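Local coordinates for endo-1,3-beta-glucanase, family GH16 (Zobellia galactanivorans, PDB 4BPZ), which probably hydrolyses internal beta-1,3-glucosidic bonds of glucans such as the algal storage polysaccharide laminarin, at residues Trp115-Asn120 against Pro221-Leu226; Gly141-Leu146 against Tyr189-Asn194; Thr63-Ala68 against Asp244-Ile249. The protein carries 1 engineered substitution. All coordinates share one frame; numbering follows the deposited sequence.

Contact 1. Residues Trp115-Asn120 against Pro221-Leu226; sequences WTLGAN and PHYLLL. With GLC (alpha-D-glucopyranose), chain C.
In the glucan-binding face of the GH16 beta-jelly-roll sandwich, two neighbouring antiparallel strands bring Trp115 opposite Leu225 and Leu117 opposite Tyr223, both as hydrogen-bonded pairs. Thr116 with Leu224 and Gly118 with His222 are the intervening non-hydrogen-bonded pairs. The backbone bonding runs past the end of strand 115-118: Ala119 N reaches Pro221 O at 2.7 Å, almost straight at the hydrogen (174°). Pro221 O takes a second bond from a water, which in turn accepts weakly from Asn120 N.

The indole of Trp115 is a plate with protein on one side and sugar on the other. Its CG sits between the backbone N and the carbonyl carbon (chi1 58°), a rotamer that lays the ring over the side chain of Leu225. Leu225 CB makes a CH-pi contact 3.7 Å from the centroid of the five-membered ring, while Leu225 CD2 comes alongside Trp115 CZ2 at 3.7 Å. Against the opposite face lies the bound glucose, its C6 3.5 Å from Trp115 CE2 and its C5 above the middle of the ring system; this is the usual apolar platform for a pyranose. A hydrogen bond from Trp115 NE1 to Asn227 OD1 helps fix the rotation of the plate.

Farther along the same face, Leu117 and Tyr223 lie side by side, with Leu117 CB off-centre over the phenol ring and Leu117 CD1 3.6 Å from Tyr223 OH, whose polar partner is Ser121 OG. Leu117 CG also meets Leu225 CD1 at 3.9 Å, joining the two side-chain pairs. At the far end the CA of Gly118 stands squarely over the imidazole of His222, 3.7 Å from the ring centroid and 7° off the normal.

Contact 2. Residues Gly141-Leu146 against Tyr189-Asn194; sequences GSIDIL and YSLEWN. Engineered in segment 141-146: Ser142 (natural residue Glu). With GLC (alpha-D-glucopyranose), chain C.
With CG1 anti to the carbonyl carbon in both Ile143 (chi1 -55°) and Ile145 (chi1 -56°), the two isoleucines send their CD1 ends to Leu191, whose CG is anti to its own backbone N (chi1 167°). Leu191 is thus met by two side chains, each crossing it at about a right angle: Ile143 CD1 touches Leu191 CD2 at 3.9 Å, and Ile145 CD1 touches Leu191 CB at 3.8 Å. The other branch of Ile145, CG2, rests on the backbone, 3.8 Å from Ser190 N. Leu146 comes over a face of the Tyr189 ring, its CG 4.0 Å from the centroid and its CD2 3.4 Å from Tyr189 CE1. Van der Waals packing alone makes this contact, in the buried interior between the layers of the sandwich.

A classic beta bulge, in which Ile145 and Leu146 both face Ile114, lets these consecutive residues both pack on strand 189-193. The glucan side of the segment carries Asp144 and the engineered Ser142, which replaces a natural glutamate, the first of the Glu-Ile-Asp-Ile-Leu-Glu run that fits the GH16 Glu-x-Asp-x-x-Glu motif and ends at Glu147. Asp144 is modelled in two conformers, which leaves its bond to the glucose doubtful.

Strand 142-144 runs between strands 110-118 and 155-163, whereas strand 187-193 lies in the facing layer, between strands 96-103 and 197-202.

Contact 3. Residues Thr63-Ala68 against Asp244-Ile249; sequences TLKIRA and DDIFEI
Thr63, which directly follows the calcium ligand Gly62, meets Glu248 on one face of an antiparallel strand pair of the beta-sandwich, in which Leu64 with Ile249, Ile66 with Phe247 and Ala68 with Asp245 are each joined by two backbone hydrogen bonds. Glu248 begins with CB 4.1 Å from Leu64 O. Its CG, anti to the backbone N (chi1 -174°), comes 3.4 Å from Thr63 OG1, and the chain then runs on extended, bringing CD 4.0 Å from Thr63 CG2. At the tip OE2 accepts a hydrogen bond from Thr63 OG1 at 2.7 Å, using the lone pair turned away from the other carboxylate oxygen.

Thr63 OG1 also accepts from Lys65 NZ at 2.9 Å, and thus links a lysine to a glutamate whose charged atoms do not make a salt bridge: Lys65 NZ stands 4.1 Å from Glu248 OE2 and has Ser60 OG as a further partner. A valine in place of Thr63 would probably leave the carboxylate and the ammonium group without their shared hydroxyl and set the glutamate tip free to turn. Beside them the first carbons of Lys65 cross Ile246, with Lys65 CG 3.7 Å from Ile246 CG2.

The opposite face is mostly apolar, Leu64 CD2 lying 4.0 Å from Ile249 CD1. There Ile66 and Phe247 pack on Ile228 of strand 222-230, while Leu64 reaches Leu87 of strand 82-93. Strand 57-60 pairs with the outer edge of 63-68, and strand 96-103 with that of 244-249.

Overall arrangement
The three contacts are nested along the chain: the loop closed by contact 3 encloses contact 1, which encloses contact 2. Contacts 1 and 2, with centres about 10 Å apart, adjoin through the neighbouring strands 110-118 and 142-144, where Thr116 N bonds to Ile143 O, and both touch the bound glucose. Contact 3 lies about 20 Å from the centre of contact 1 and 21 Å from that of contact 2, across the middle of the chain. It packs against contact 1 where Leu226 CD1 meets Ile249 CD1. Sugar-binding strands and the calcium-side strand pair, distant in sequence, are thereby joined into one GH16 sandwich.

Contact 1. Residues Trp115-Asn120 against Pro221-Leu226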
loop_
_atom_site.group_PDB
_atom_site.type_symbol
_atom_site.label_atom_id
_atom_site.label_comp_id
_atom_site.label_asym_id
_atom_site.label_seq_id
_atom_site.Cartn_x
_atom_site.Cartn_y
_atom_site.Cartn_z
ATOM N N TRP A 115 -2.265 -1.084 -0.450
ATOM C CA TRP A 115 -2.552 -2.432 0.061
ATOM C C TRP A 115 -3.107 -2.303 1.459
ATOM O O TRP A 115 -3.250 -1.208 1.983
ATOM C CB TRP A 115 -1.287 -3.297 -0.017
ATOM C CG TRP A 115 -0.089 -2.780 0.731
ATOM C CD1 TRP A 115 0.651 -1.656 0.506
ATOM C CD2 TRP A 115 0.614 -3.479 1.775
ATOM N NE1 TRP A 115 1.747 -1.599 1.314
ATOM C CE2 TRP A 115 1.738 -2.710 2.094
ATOM C CE3 TRP A 115 0.410 -4.707 2.452
ATOM C CZ2 TRP A 115 2.729 -3.133 3.027
ATOM C CZ3 TRP A 115 1.345 -5.128 3.367
ATOM C CH2 TRP A 115 2.503 -4.370 3.674
ATOM N N THR A 116 -3.484 -3.424 2.025
ATOM C CA THR A 116 -4.081 -3.462 3.378
ATOM C C THR A 116 -3.360 -4.501 4.225
ATOM O O THR A 116 -2.816 -5.471 3.732
ATOM C CB THR A 116 -5.587 -3.804 3.350
ATOM O OG1 THR A 116 -5.770 -5.217 3.171
ATOM C CG2 THR A 116 -6.384 -3.007 2.325
ATOM N N LEU A 117 -3.464 -4.259 5.524
ATOM C CA LEU A 117 -3.117 -5.253 6.531
ATOM C C LEU A 117 -4.303 -5.360 7.486
ATOM O O LEU A 117 -4.931 -4.343 7.841
ATOM C CB LEU A 117 -1.874 -4.871 7.326
ATOM C CG LEU A 117 -0.517 -5.100 6.665
ATOM C CD1 LEU A 117 0.606 -4.410 7.354
ATOM C CD2 LEU A 117 -0.310 -6.606 6.517
ATOM N N GLY A 118 -4.522 -6.567 8.010
ATOM C CA GLY A 118 -5.410 -6.685 9.132
ATOM C C GLY A 118 -4.966 -5.808 10.272
ATOM O O GLY A 118 -3.780 -5.711 10.591
ATOM N N ALA A 119 -5.981 -5.160 10.910
ATOM C CA ALA A 119 -5.664 -4.251 12.007
ATOM C C ALA A 119 -5.135 -4.977 13.244
ATOM O O ALA A 119 -4.620 -4.269 14.146
ATOM C CB ALA A 119 -6.837 -3.351 12.375
ATOM N N ASN A 120 -5.242 -6.311 13.301
ATOM C CA ASN A 120 -4.568 -7.113 14.341
ATOM C C ASN A 120 -3.188 -7.473 13.942
ATOM O O ASN A 120 -2.547 -8.297 14.667
ATOM C CB ASN A 120 -5.400 -8.406 14.608
ATOM C CG ASN A 120 -5.610 -9.284 13.417
ATOM O OD1 ASN A 120 -5.166 -8.971 12.270
ATOM N ND2 ASN A 120 -6.179 -10.451 13.637
ATOM N N PRO A 221 -11.277 -5.949 10.902
ATOM C CA PRO A 221 -10.848 -4.657 10.302
ATOM C C PRO A 221 -9.506 -4.735 9.656
ATOM O O PRO A 221 -8.593 -5.395 10.186
ATOM C CB PRO A 221 -10.821 -3.692 11.497
ATOM C CG PRO A 221 -11.980 -4.236 12.412
ATOM C CD PRO A 221 -11.687 -5.770 12.333
ATOM N N HIS A 222 -9.361 -4.009 8.571
ATOM C CA HIS A 222 -8.042 -3.758 7.911
ATOM C C HIS A 222 -7.826 -2.279 7.836
ATOM O O HIS A 222 -8.732 -1.476 7.947
ATOM C CB HIS A 222 -8.046 -4.346 6.467
ATOM C CG HIS A 222 -7.839 -5.811 6.366
ATOM N ND1 HIS A 222 -8.459 -6.815 7.014
ATOM C CD2 HIS A 222 -6.956 -6.368 5.492
ATOM C CE1 HIS A 222 -7.882 -7.995 6.605
ATOM N NE2 HIS A 222 -6.967 -7.700 5.673
ATOM N N TYR A 223 -6.552 -1.887 7.711
ATOM C CA TYR A 223 -6.161 -0.528 7.402
ATOM C C TYR A 223 -5.414 -0.461 6.101
ATOM O O TYR A 223 -4.875 -1.470 5.616
ATOM C CB TYR A 223 -5.377 0.138 8.552
ATOM C CG TYR A 223 -4.122 -0.558 8.932
ATOM C CD1 TYR A 223 -2.884 -0.277 8.294
ATOM C CD2 TYR A 223 -4.112 -1.557 9.928
ATOM C CE1 TYR A 223 -1.731 -0.920 8.660
ATOM C CE2 TYR A 223 -2.957 -2.205 10.300
ATOM C CZ TYR A 223 -1.760 -1.857 9.683
ATOM O OH TYR A 223 -0.610 -2.493 10.104
ATOM N N LEU A 224 -5.377 0.716 5.504
ATOM C CA LEU A 224 -4.755 0.949 4.201
ATOM C C LEU A 224 -3.300 1.397 4.377
ATOM O O LEU A 224 -2.960 2.147 5.317
ATOM C CB LEU A 224 -5.503 2.069 3.465
ATOM C CG LEU A 224 -5.160 2.307 1.995
ATOM C CD1 LEU A 224 -5.688 1.129 1.149
ATOM C CD2 LEU A 224 -5.836 3.611 1.528
ATOM N N LEU A 225 -2.423 0.949 3.463
ATOM C CA LEU A 225 -1.073 1.369 3.362
ATOM C C LEU A 225 -0.778 1.945 1.988
ATOM O O LEU A 225 -1.277 1.409 0.981
ATOM C CB LEU A 225 -0.085 0.217 3.638
ATOM C CG LEU A 225 -0.159 -0.454 5.040
ATOM C CD1 LEU A 225 -1.112 -1.628 5.057
ATOM C CD2 LEU A 225 1.202 -0.858 5.530
ATOM N N LEU A 226 0.091 2.960 1.940
ATOM C CA LEU A 226 0.552 3.576 0.685
ATOM C C LEU A 226 2.044 3.759 0.816
ATOM O O LEU A 226 2.500 4.342 1.813
ATOM C CB LEU A 226 -0.059 4.990 0.533
ATOM C CG LEU A 226 -1.568 4.995 0.475
ATOM C CD1 LEU A 226 -2.025 6.484 0.608
ATOM C CD2 LEU A 226 -2.133 4.347 -0.755
HETATM C C1 GLC C . 2.500 -7.458 -0.370
HETATM C C2 GLC C . 3.687 -8.181 0.352
HETATM C C3 GLC C . 4.285 -7.172 1.343
HETATM C C4 GLC C . 4.677 -5.936 0.658
HETATM C C5 GLC C . 3.377 -5.342 0.171
HETATM C C6 GLC C . 3.539 -4.031 -0.563
HETATM O O1 GLC C . 1.335 -7.374 0.423
HETATM O O2 GLC C . 3.153 -9.324 0.971
HETATM O O3 GLC C . 5.470 -7.794 1.998
HETATM O O4 GLC C . 5.358 -5.057 1.574
HETATM O O5 GLC C . 2.801 -6.265 -0.780
HETATM O O6 GLC C . 4.366 -4.161 -1.714
HETATM O O HOH W 1 -8.018 -7.514 11.954
#

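Contact 2. Residues Gly141-Leu146 against Tyr189-Asn194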
loop_
_atom_site.group_PDB
_atom_site.type_symbol
_atom_site.label_atom_id
_atom_site.label_comp_id
_atom_site.label_asym_id
_atom_site.label_seq_id
_atom_site.Cartn_x
_atom_site.Cartn_y
_atom_site.Cartn_z
ATOM N N GLY A 141 -3.777 -11.232 7.574
ATOM C CA GLY A 141 -4.276 -11.020 6.246
ATOM C C GLY A 141 -3.733 -9.752 5.601
ATOM O O GLY A 141 -3.423 -8.739 6.277
ATOM N N SER A 142 -3.711 -9.790 4.283
ATOM C CA SER A 142 -3.430 -8.612 3.523
ATOM C C SER A 142 -3.984 -8.703 2.134
ATOM O O SER A 142 -4.096 -9.802 1.559
ATOM C CB SER A 142 -1.986 -8.721 3.396
ATOM O OG SER A 142 -1.483 -7.620 2.648
ATOM N N ILE A 143 -4.421 -7.552 1.626
ATOM C CA ILE A 143 -4.907 -7.397 0.281
ATOM C C ILE A 143 -4.047 -6.405 -0.478
ATOM O O ILE A 143 -3.869 -5.253 -0.035
ATOM C CB ILE A 143 -6.297 -6.869 0.277
ATOM C CG1 ILE A 143 -7.229 -7.751 1.130
ATOM C CG2 ILE A 143 -6.894 -6.722 -1.164
ATOM C CD1 ILE A 143 -8.605 -7.209 1.366
ATOM N N ASP A 144 -3.501 -6.822 -1.619
ATOM C CA ASP A 144 -2.822 -5.847 -2.496
ATOM C C ASP A 144 -3.927 -5.318 -3.357
ATOM O O ASP A 144 -4.710 -6.127 -3.934
ATOM C CB ASP A 144 -1.542 -6.511 -3.197
ATOM C CG ASP A 144 -0.527 -6.888 -2.075
ATOM O OD1 ASP A 144 0.291 -5.783 -1.710
ATOM O OD2 ASP A 144 -0.050 -7.946 -1.969
ATOM N N ILE A 145 -4.130 -4.015 -3.398
ATOM C CA ILE A 145 -4.973 -3.358 -4.404
ATOM C C ILE A 145 -4.140 -3.004 -5.627
ATOM O O ILE A 145 -4.609 -3.134 -6.752
ATOM C CB ILE A 145 -5.646 -2.148 -3.778
ATOM C CG1 ILE A 145 -6.432 -2.578 -2.528
ATOM C CG2 ILE A 145 -6.516 -1.468 -4.833
ATOM C CD1 ILE A 145 -7.084 -1.411 -1.804
ATOM N N LEU A 146 -2.902 -2.584 -5.433
ATOM C CA LEU A 146 -2.000 -2.306 -6.545
ATOM C C LEU A 146 -0.610 -2.542 -6.072
ATOM O O LEU A 146 -0.189 -2.074 -4.993
ATOM C CB LEU A 146 -2.148 -0.799 -6.909
ATOM C CG LEU A 146 -1.204 -0.190 -7.972
ATOM C CD1 LEU A 146 0.110 0.245 -7.430
ATOM C CD2 LEU A 146 -1.158 -1.088 -9.256
ATOM N N TYR A 189 -7.482 2.509 -8.976
ATOM C CA TYR A 189 -7.182 1.196 -8.425
ATOM C C TYR A 189 -8.193 0.960 -7.330
ATOM O O TYR A 189 -8.351 1.830 -6.444
ATOM C CB TYR A 189 -5.787 1.254 -7.843
ATOM C CG TYR A 189 -4.727 1.619 -8.912
ATOM C CD1 TYR A 189 -4.210 0.642 -9.778
ATOM C CD2 TYR A 189 -4.386 2.960 -9.112
ATOM C CE1 TYR A 189 -3.309 0.995 -10.766
ATOM C CE2 TYR A 189 -3.501 3.289 -10.183
ATOM C CZ TYR A 189 -2.979 2.327 -10.980
ATOM O OH TYR A 189 -2.092 2.590 -11.997
ATOM N N SER A 190 -8.957 -0.122 -7.383
ATOM C CA SER A 190 -10.036 -0.284 -6.397
ATOM C C SER A 190 -10.147 -1.699 -5.892
ATOM O O SER A 190 -9.754 -2.680 -6.513
ATOM C CB SER A 190 -11.369 0.233 -6.950
ATOM O OG SER A 190 -11.840 -0.545 -7.987
ATOM N N LEU A 191 -10.804 -1.767 -4.727
ATOM C CA LEU A 191 -11.159 -3.004 -4.052
ATOM C C LEU A 191 -12.615 -2.989 -3.735
ATOM O O LEU A 191 -13.086 -1.958 -3.185
ATOM C CB LEU A 191 -10.338 -3.124 -2.741
ATOM C CG LEU A 191 -10.785 -4.191 -1.734
ATOM C CD1 LEU A 191 -10.596 -5.617 -2.289
ATOM C CD2 LEU A 191 -10.053 -4.000 -0.416
ATOM N N GLU A 192 -13.354 -4.061 -3.977
ATOM C CA GLU A 192 -14.715 -4.231 -3.424
ATOM C C GLU A 192 -14.630 -5.487 -2.547
ATOM O O GLU A 192 -14.364 -6.585 -3.025
ATOM C CB GLU A 192 -15.699 -4.459 -4.571
ATOM C CG GLU A 192 -15.847 -3.238 -5.411
ATOM C CD GLU A 192 -16.559 -3.415 -6.699
ATOM O OE1 GLU A 192 -17.260 -4.460 -6.874
ATOM O OE2 GLU A 192 -16.432 -2.528 -7.568
ATOM N N TRP A 193 -14.920 -5.299 -1.281
ATOM C CA TRP A 193 -14.736 -6.298 -0.279
ATOM C C TRP A 193 -16.020 -6.475 0.510
ATOM O O TRP A 193 -16.532 -5.520 1.103
ATOM C CB TRP A 193 -13.616 -5.826 0.642
ATOM C CG TRP A 193 -13.328 -6.610 1.882
ATOM C CD1 TRP A 193 -13.568 -7.970 2.162
ATOM C CD2 TRP A 193 -12.666 -6.090 3.035
ATOM N NE1 TRP A 193 -13.144 -8.259 3.402
ATOM C CE2 TRP A 193 -12.582 -7.163 3.985
ATOM C CE3 TRP A 193 -12.148 -4.808 3.402
ATOM C CZ2 TRP A 193 -12.032 -6.956 5.243
ATOM C CZ3 TRP A 193 -11.600 -4.639 4.652
ATOM C CH2 TRP A 193 -11.564 -5.713 5.581
ATOM N N ASN A 194 -16.531 -7.713 0.558
ATOM C CA ASN A 194 -17.693 -8.004 1.438
ATOM C C ASN A 194 -17.555 -9.393 1.944
ATOM O O ASN A 194 -16.485 -10.044 1.800
ATOM C CB ASN A 194 -19.017 -7.683 0.732
ATOM C CG ASN A 194 -19.213 -8.507 -0.518
ATOM O OD1 ASN A 194 -18.640 -9.613 -0.661
ATOM N ND2 ASN A 194 -20.072 -8.007 -1.441
HETATM C C1 GLC C . 2.500 -7.458 -0.370
HETATM C C2 GLC C . 3.687 -8.181 0.352
HETATM C C3 GLC C . 4.285 -7.172 1.343
HETATM C C4 GLC C . 4.677 -5.936 0.658
HETATM C C5 GLC C . 3.377 -5.342 0.171
HETATM C C6 GLC C . 3.539 -4.031 -0.563
HETATM O O1 GLC C . 1.335 -7.374 0.423
HETATM O O2 GLC C . 3.153 -9.324 0.971
HETATM O O3 GLC C . 5.470 -7.794 1.998
HETATM O O4 GLC C . 5.358 -5.057 1.574
HETATM O O5 GLC C . 2.801 -6.265 -0.780
HETATM O O6 GLC C . 4.366 -4.161 -1.714
#

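Contact 3. Residues Thr63-Ala68 against Asp244-Ile249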
loop_
_atom_site.group_PDB
_atom_site.type_symbol
_atom_site.label_atom_id
_atom_site.label_comp_id
_atom_site.label_asym_id
_atom_site.label_seq_id
_atom_site.Cartn_x
_atom_site.Cartn_y
_atom_site.Cartn_z
ATOM N N THR A 63 -3.034 16.903 -4.903
ATOM C CA THR A 63 -2.617 15.544 -4.860
ATOM C C THR A 63 -1.563 15.317 -3.779
ATOM O O THR A 63 -0.742 16.217 -3.417
ATOM C CB THR A 63 -2.015 15.040 -6.203
ATOM O OG1 THR A 63 -0.814 15.732 -6.484
ATOM C CG2 THR A 63 -2.873 15.220 -7.368
ATOM N N LEU A 64 -1.560 14.094 -3.237
ATOM C CA LEU A 64 -0.474 13.605 -2.394
ATOM C C LEU A 64 0.633 13.103 -3.278
ATOM O O LEU A 64 0.394 12.403 -4.266
ATOM C CB LEU A 64 -1.044 12.399 -1.548
ATOM C CG LEU A 64 0.025 11.571 -0.835
ATOM C CD1 LEU A 64 0.690 12.348 0.291
ATOM C CD2 LEU A 64 -0.636 10.328 -0.295
ATOM N N LYS A 65 1.881 13.419 -2.908
ATOM C CA LYS A 65 3.018 12.772 -3.508
ATOM C C LYS A 65 3.776 12.025 -2.455
ATOM O O LYS A 65 4.043 12.556 -1.342
ATOM C CB LYS A 65 4.014 13.819 -4.090
ATOM C CG LYS A 65 3.511 14.501 -5.331
ATOM C CD LYS A 65 2.501 15.623 -5.073
ATOM C CE LYS A 65 2.398 16.555 -6.249
ATOM N NZ LYS A 65 1.339 17.550 -6.011
ATOM N N ILE A 66 4.129 10.760 -2.762
ATOM C CA ILE A 66 5.158 10.033 -2.030
ATOM C C ILE A 66 6.370 10.016 -2.970
ATOM O O ILE A 66 6.220 9.779 -4.179
ATOM C CB ILE A 66 4.710 8.578 -1.677
ATOM C CG1 ILE A 66 3.518 8.714 -0.715
ATOM C CG2 ILE A 66 5.864 7.814 -1.083
ATOM C CD1 ILE A 66 2.796 7.340 -0.485
ATOM N N ARG A 67 7.540 10.337 -2.418
ATOM C CA ARG A 67 8.761 10.513 -3.247
ATOM C C ARG A 67 9.846 9.684 -2.664
ATOM O O ARG A 67 10.224 9.827 -1.489
ATOM C CB ARG A 67 9.082 12.007 -3.273
ATOM C CG ARG A 67 10.408 12.300 -4.033
ATOM C CD ARG A 67 10.574 13.745 -4.401
ATOM N NE ARG A 67 10.454 14.607 -3.215
ATOM C CZ ARG A 67 10.076 15.894 -3.224
ATOM N NH1 ARG A 67 9.842 16.510 -4.395
ATOM N NH2 ARG A 67 9.922 16.517 -2.060
ATOM N N ALA A 68 10.395 8.786 -3.506
ATOM C CA ALA A 68 11.564 7.982 -3.159
ATOM C C ALA A 68 12.804 8.695 -3.695
ATOM O O ALA A 68 12.775 9.213 -4.825
ATOM C CB ALA A 68 11.448 6.626 -3.783
ATOM N N ASP A 244 15.334 10.409 -8.048
ATOM C CA ASP A 244 14.111 10.394 -7.257
ATOM C C ASP A 244 12.957 10.039 -8.161
ATOM O O ASP A 244 13.049 10.094 -9.396
ATOM C CB ASP A 244 13.921 11.713 -6.528
ATOM C CG ASP A 244 14.110 12.887 -7.474
ATOM O OD1 ASP A 244 13.322 13.091 -8.368
ATOM O OD2 ASP A 244 15.206 13.604 -7.318
ATOM N N ASP A 245 11.810 9.657 -7.578
ATOM C CA ASP A 245 10.590 9.441 -8.356
ATOM C C ASP A 245 9.394 9.578 -7.453
ATOM O O ASP A 245 9.523 9.417 -6.208
ATOM C CB ASP A 245 10.557 8.073 -9.040
ATOM C CG ASP A 245 9.762 8.057 -10.307
ATOM O OD1 ASP A 245 9.256 9.113 -10.751
ATOM O OD2 ASP A 245 9.629 6.954 -10.879
ATOM N N ILE A 246 8.237 9.828 -8.032
ATOM C CA ILE A 246 7.000 10.115 -7.336
ATOM C C ILE A 246 5.890 9.140 -7.655
ATOM O O ILE A 246 5.696 8.736 -8.770
ATOM C CB ILE A 246 6.554 11.586 -7.624
ATOM C CG1 ILE A 246 7.406 12.569 -6.806
ATOM C CG2 ILE A 246 5.065 11.827 -7.377
ATOM C CD1 ILE A 246 7.283 14.051 -7.246
ATOM N N PHE A 247 5.102 8.847 -6.615
ATOM C CA PHE A 247 3.788 8.163 -6.670
ATOM C C PHE A 247 2.756 9.219 -6.300
ATOM O O PHE A 247 2.840 9.761 -5.192
ATOM C CB PHE A 247 3.869 7.063 -5.621
ATOM C CG PHE A 247 2.687 6.133 -5.458
ATOM C CD1 PHE A 247 1.622 6.075 -6.337
ATOM C CD2 PHE A 247 2.676 5.284 -4.349
ATOM C CE1 PHE A 247 0.567 5.199 -6.103
ATOM C CE2 PHE A 247 1.644 4.418 -4.128
ATOM C CZ PHE A 247 0.618 4.359 -5.019
ATOM N N GLU A 248 1.915 9.606 -7.225
ATOM C CA GLU A 248 1.024 10.729 -7.060
ATOM C C GLU A 248 -0.404 10.225 -6.931
ATOM O O GLU A 248 -0.923 9.531 -7.803
ATOM C CB GLU A 248 1.135 11.656 -8.266
ATOM C CG GLU A 248 0.331 12.897 -8.052
ATOM C CD GLU A 248 0.400 13.913 -9.171
ATOM O OE1 GLU A 248 0.795 13.543 -10.282
ATOM O OE2 GLU A 248 0.031 15.071 -8.941
ATOM N N ILE A 249 -1.045 10.600 -5.827
ATOM C CA ILE A 249 -2.390 10.099 -5.494
ATOM C C ILE A 249 -3.355 11.273 -5.428
ATOM O O ILE A 249 -3.226 12.196 -4.617
ATOM C CB ILE A 249 -2.311 9.317 -4.134
ATOM C CG1 ILE A 249 -1.461 8.086 -4.362
ATOM C CG2 ILE A 249 -3.715 8.984 -3.690
ATOM C CD1 ILE A 249 -1.050 7.474 -3.122
#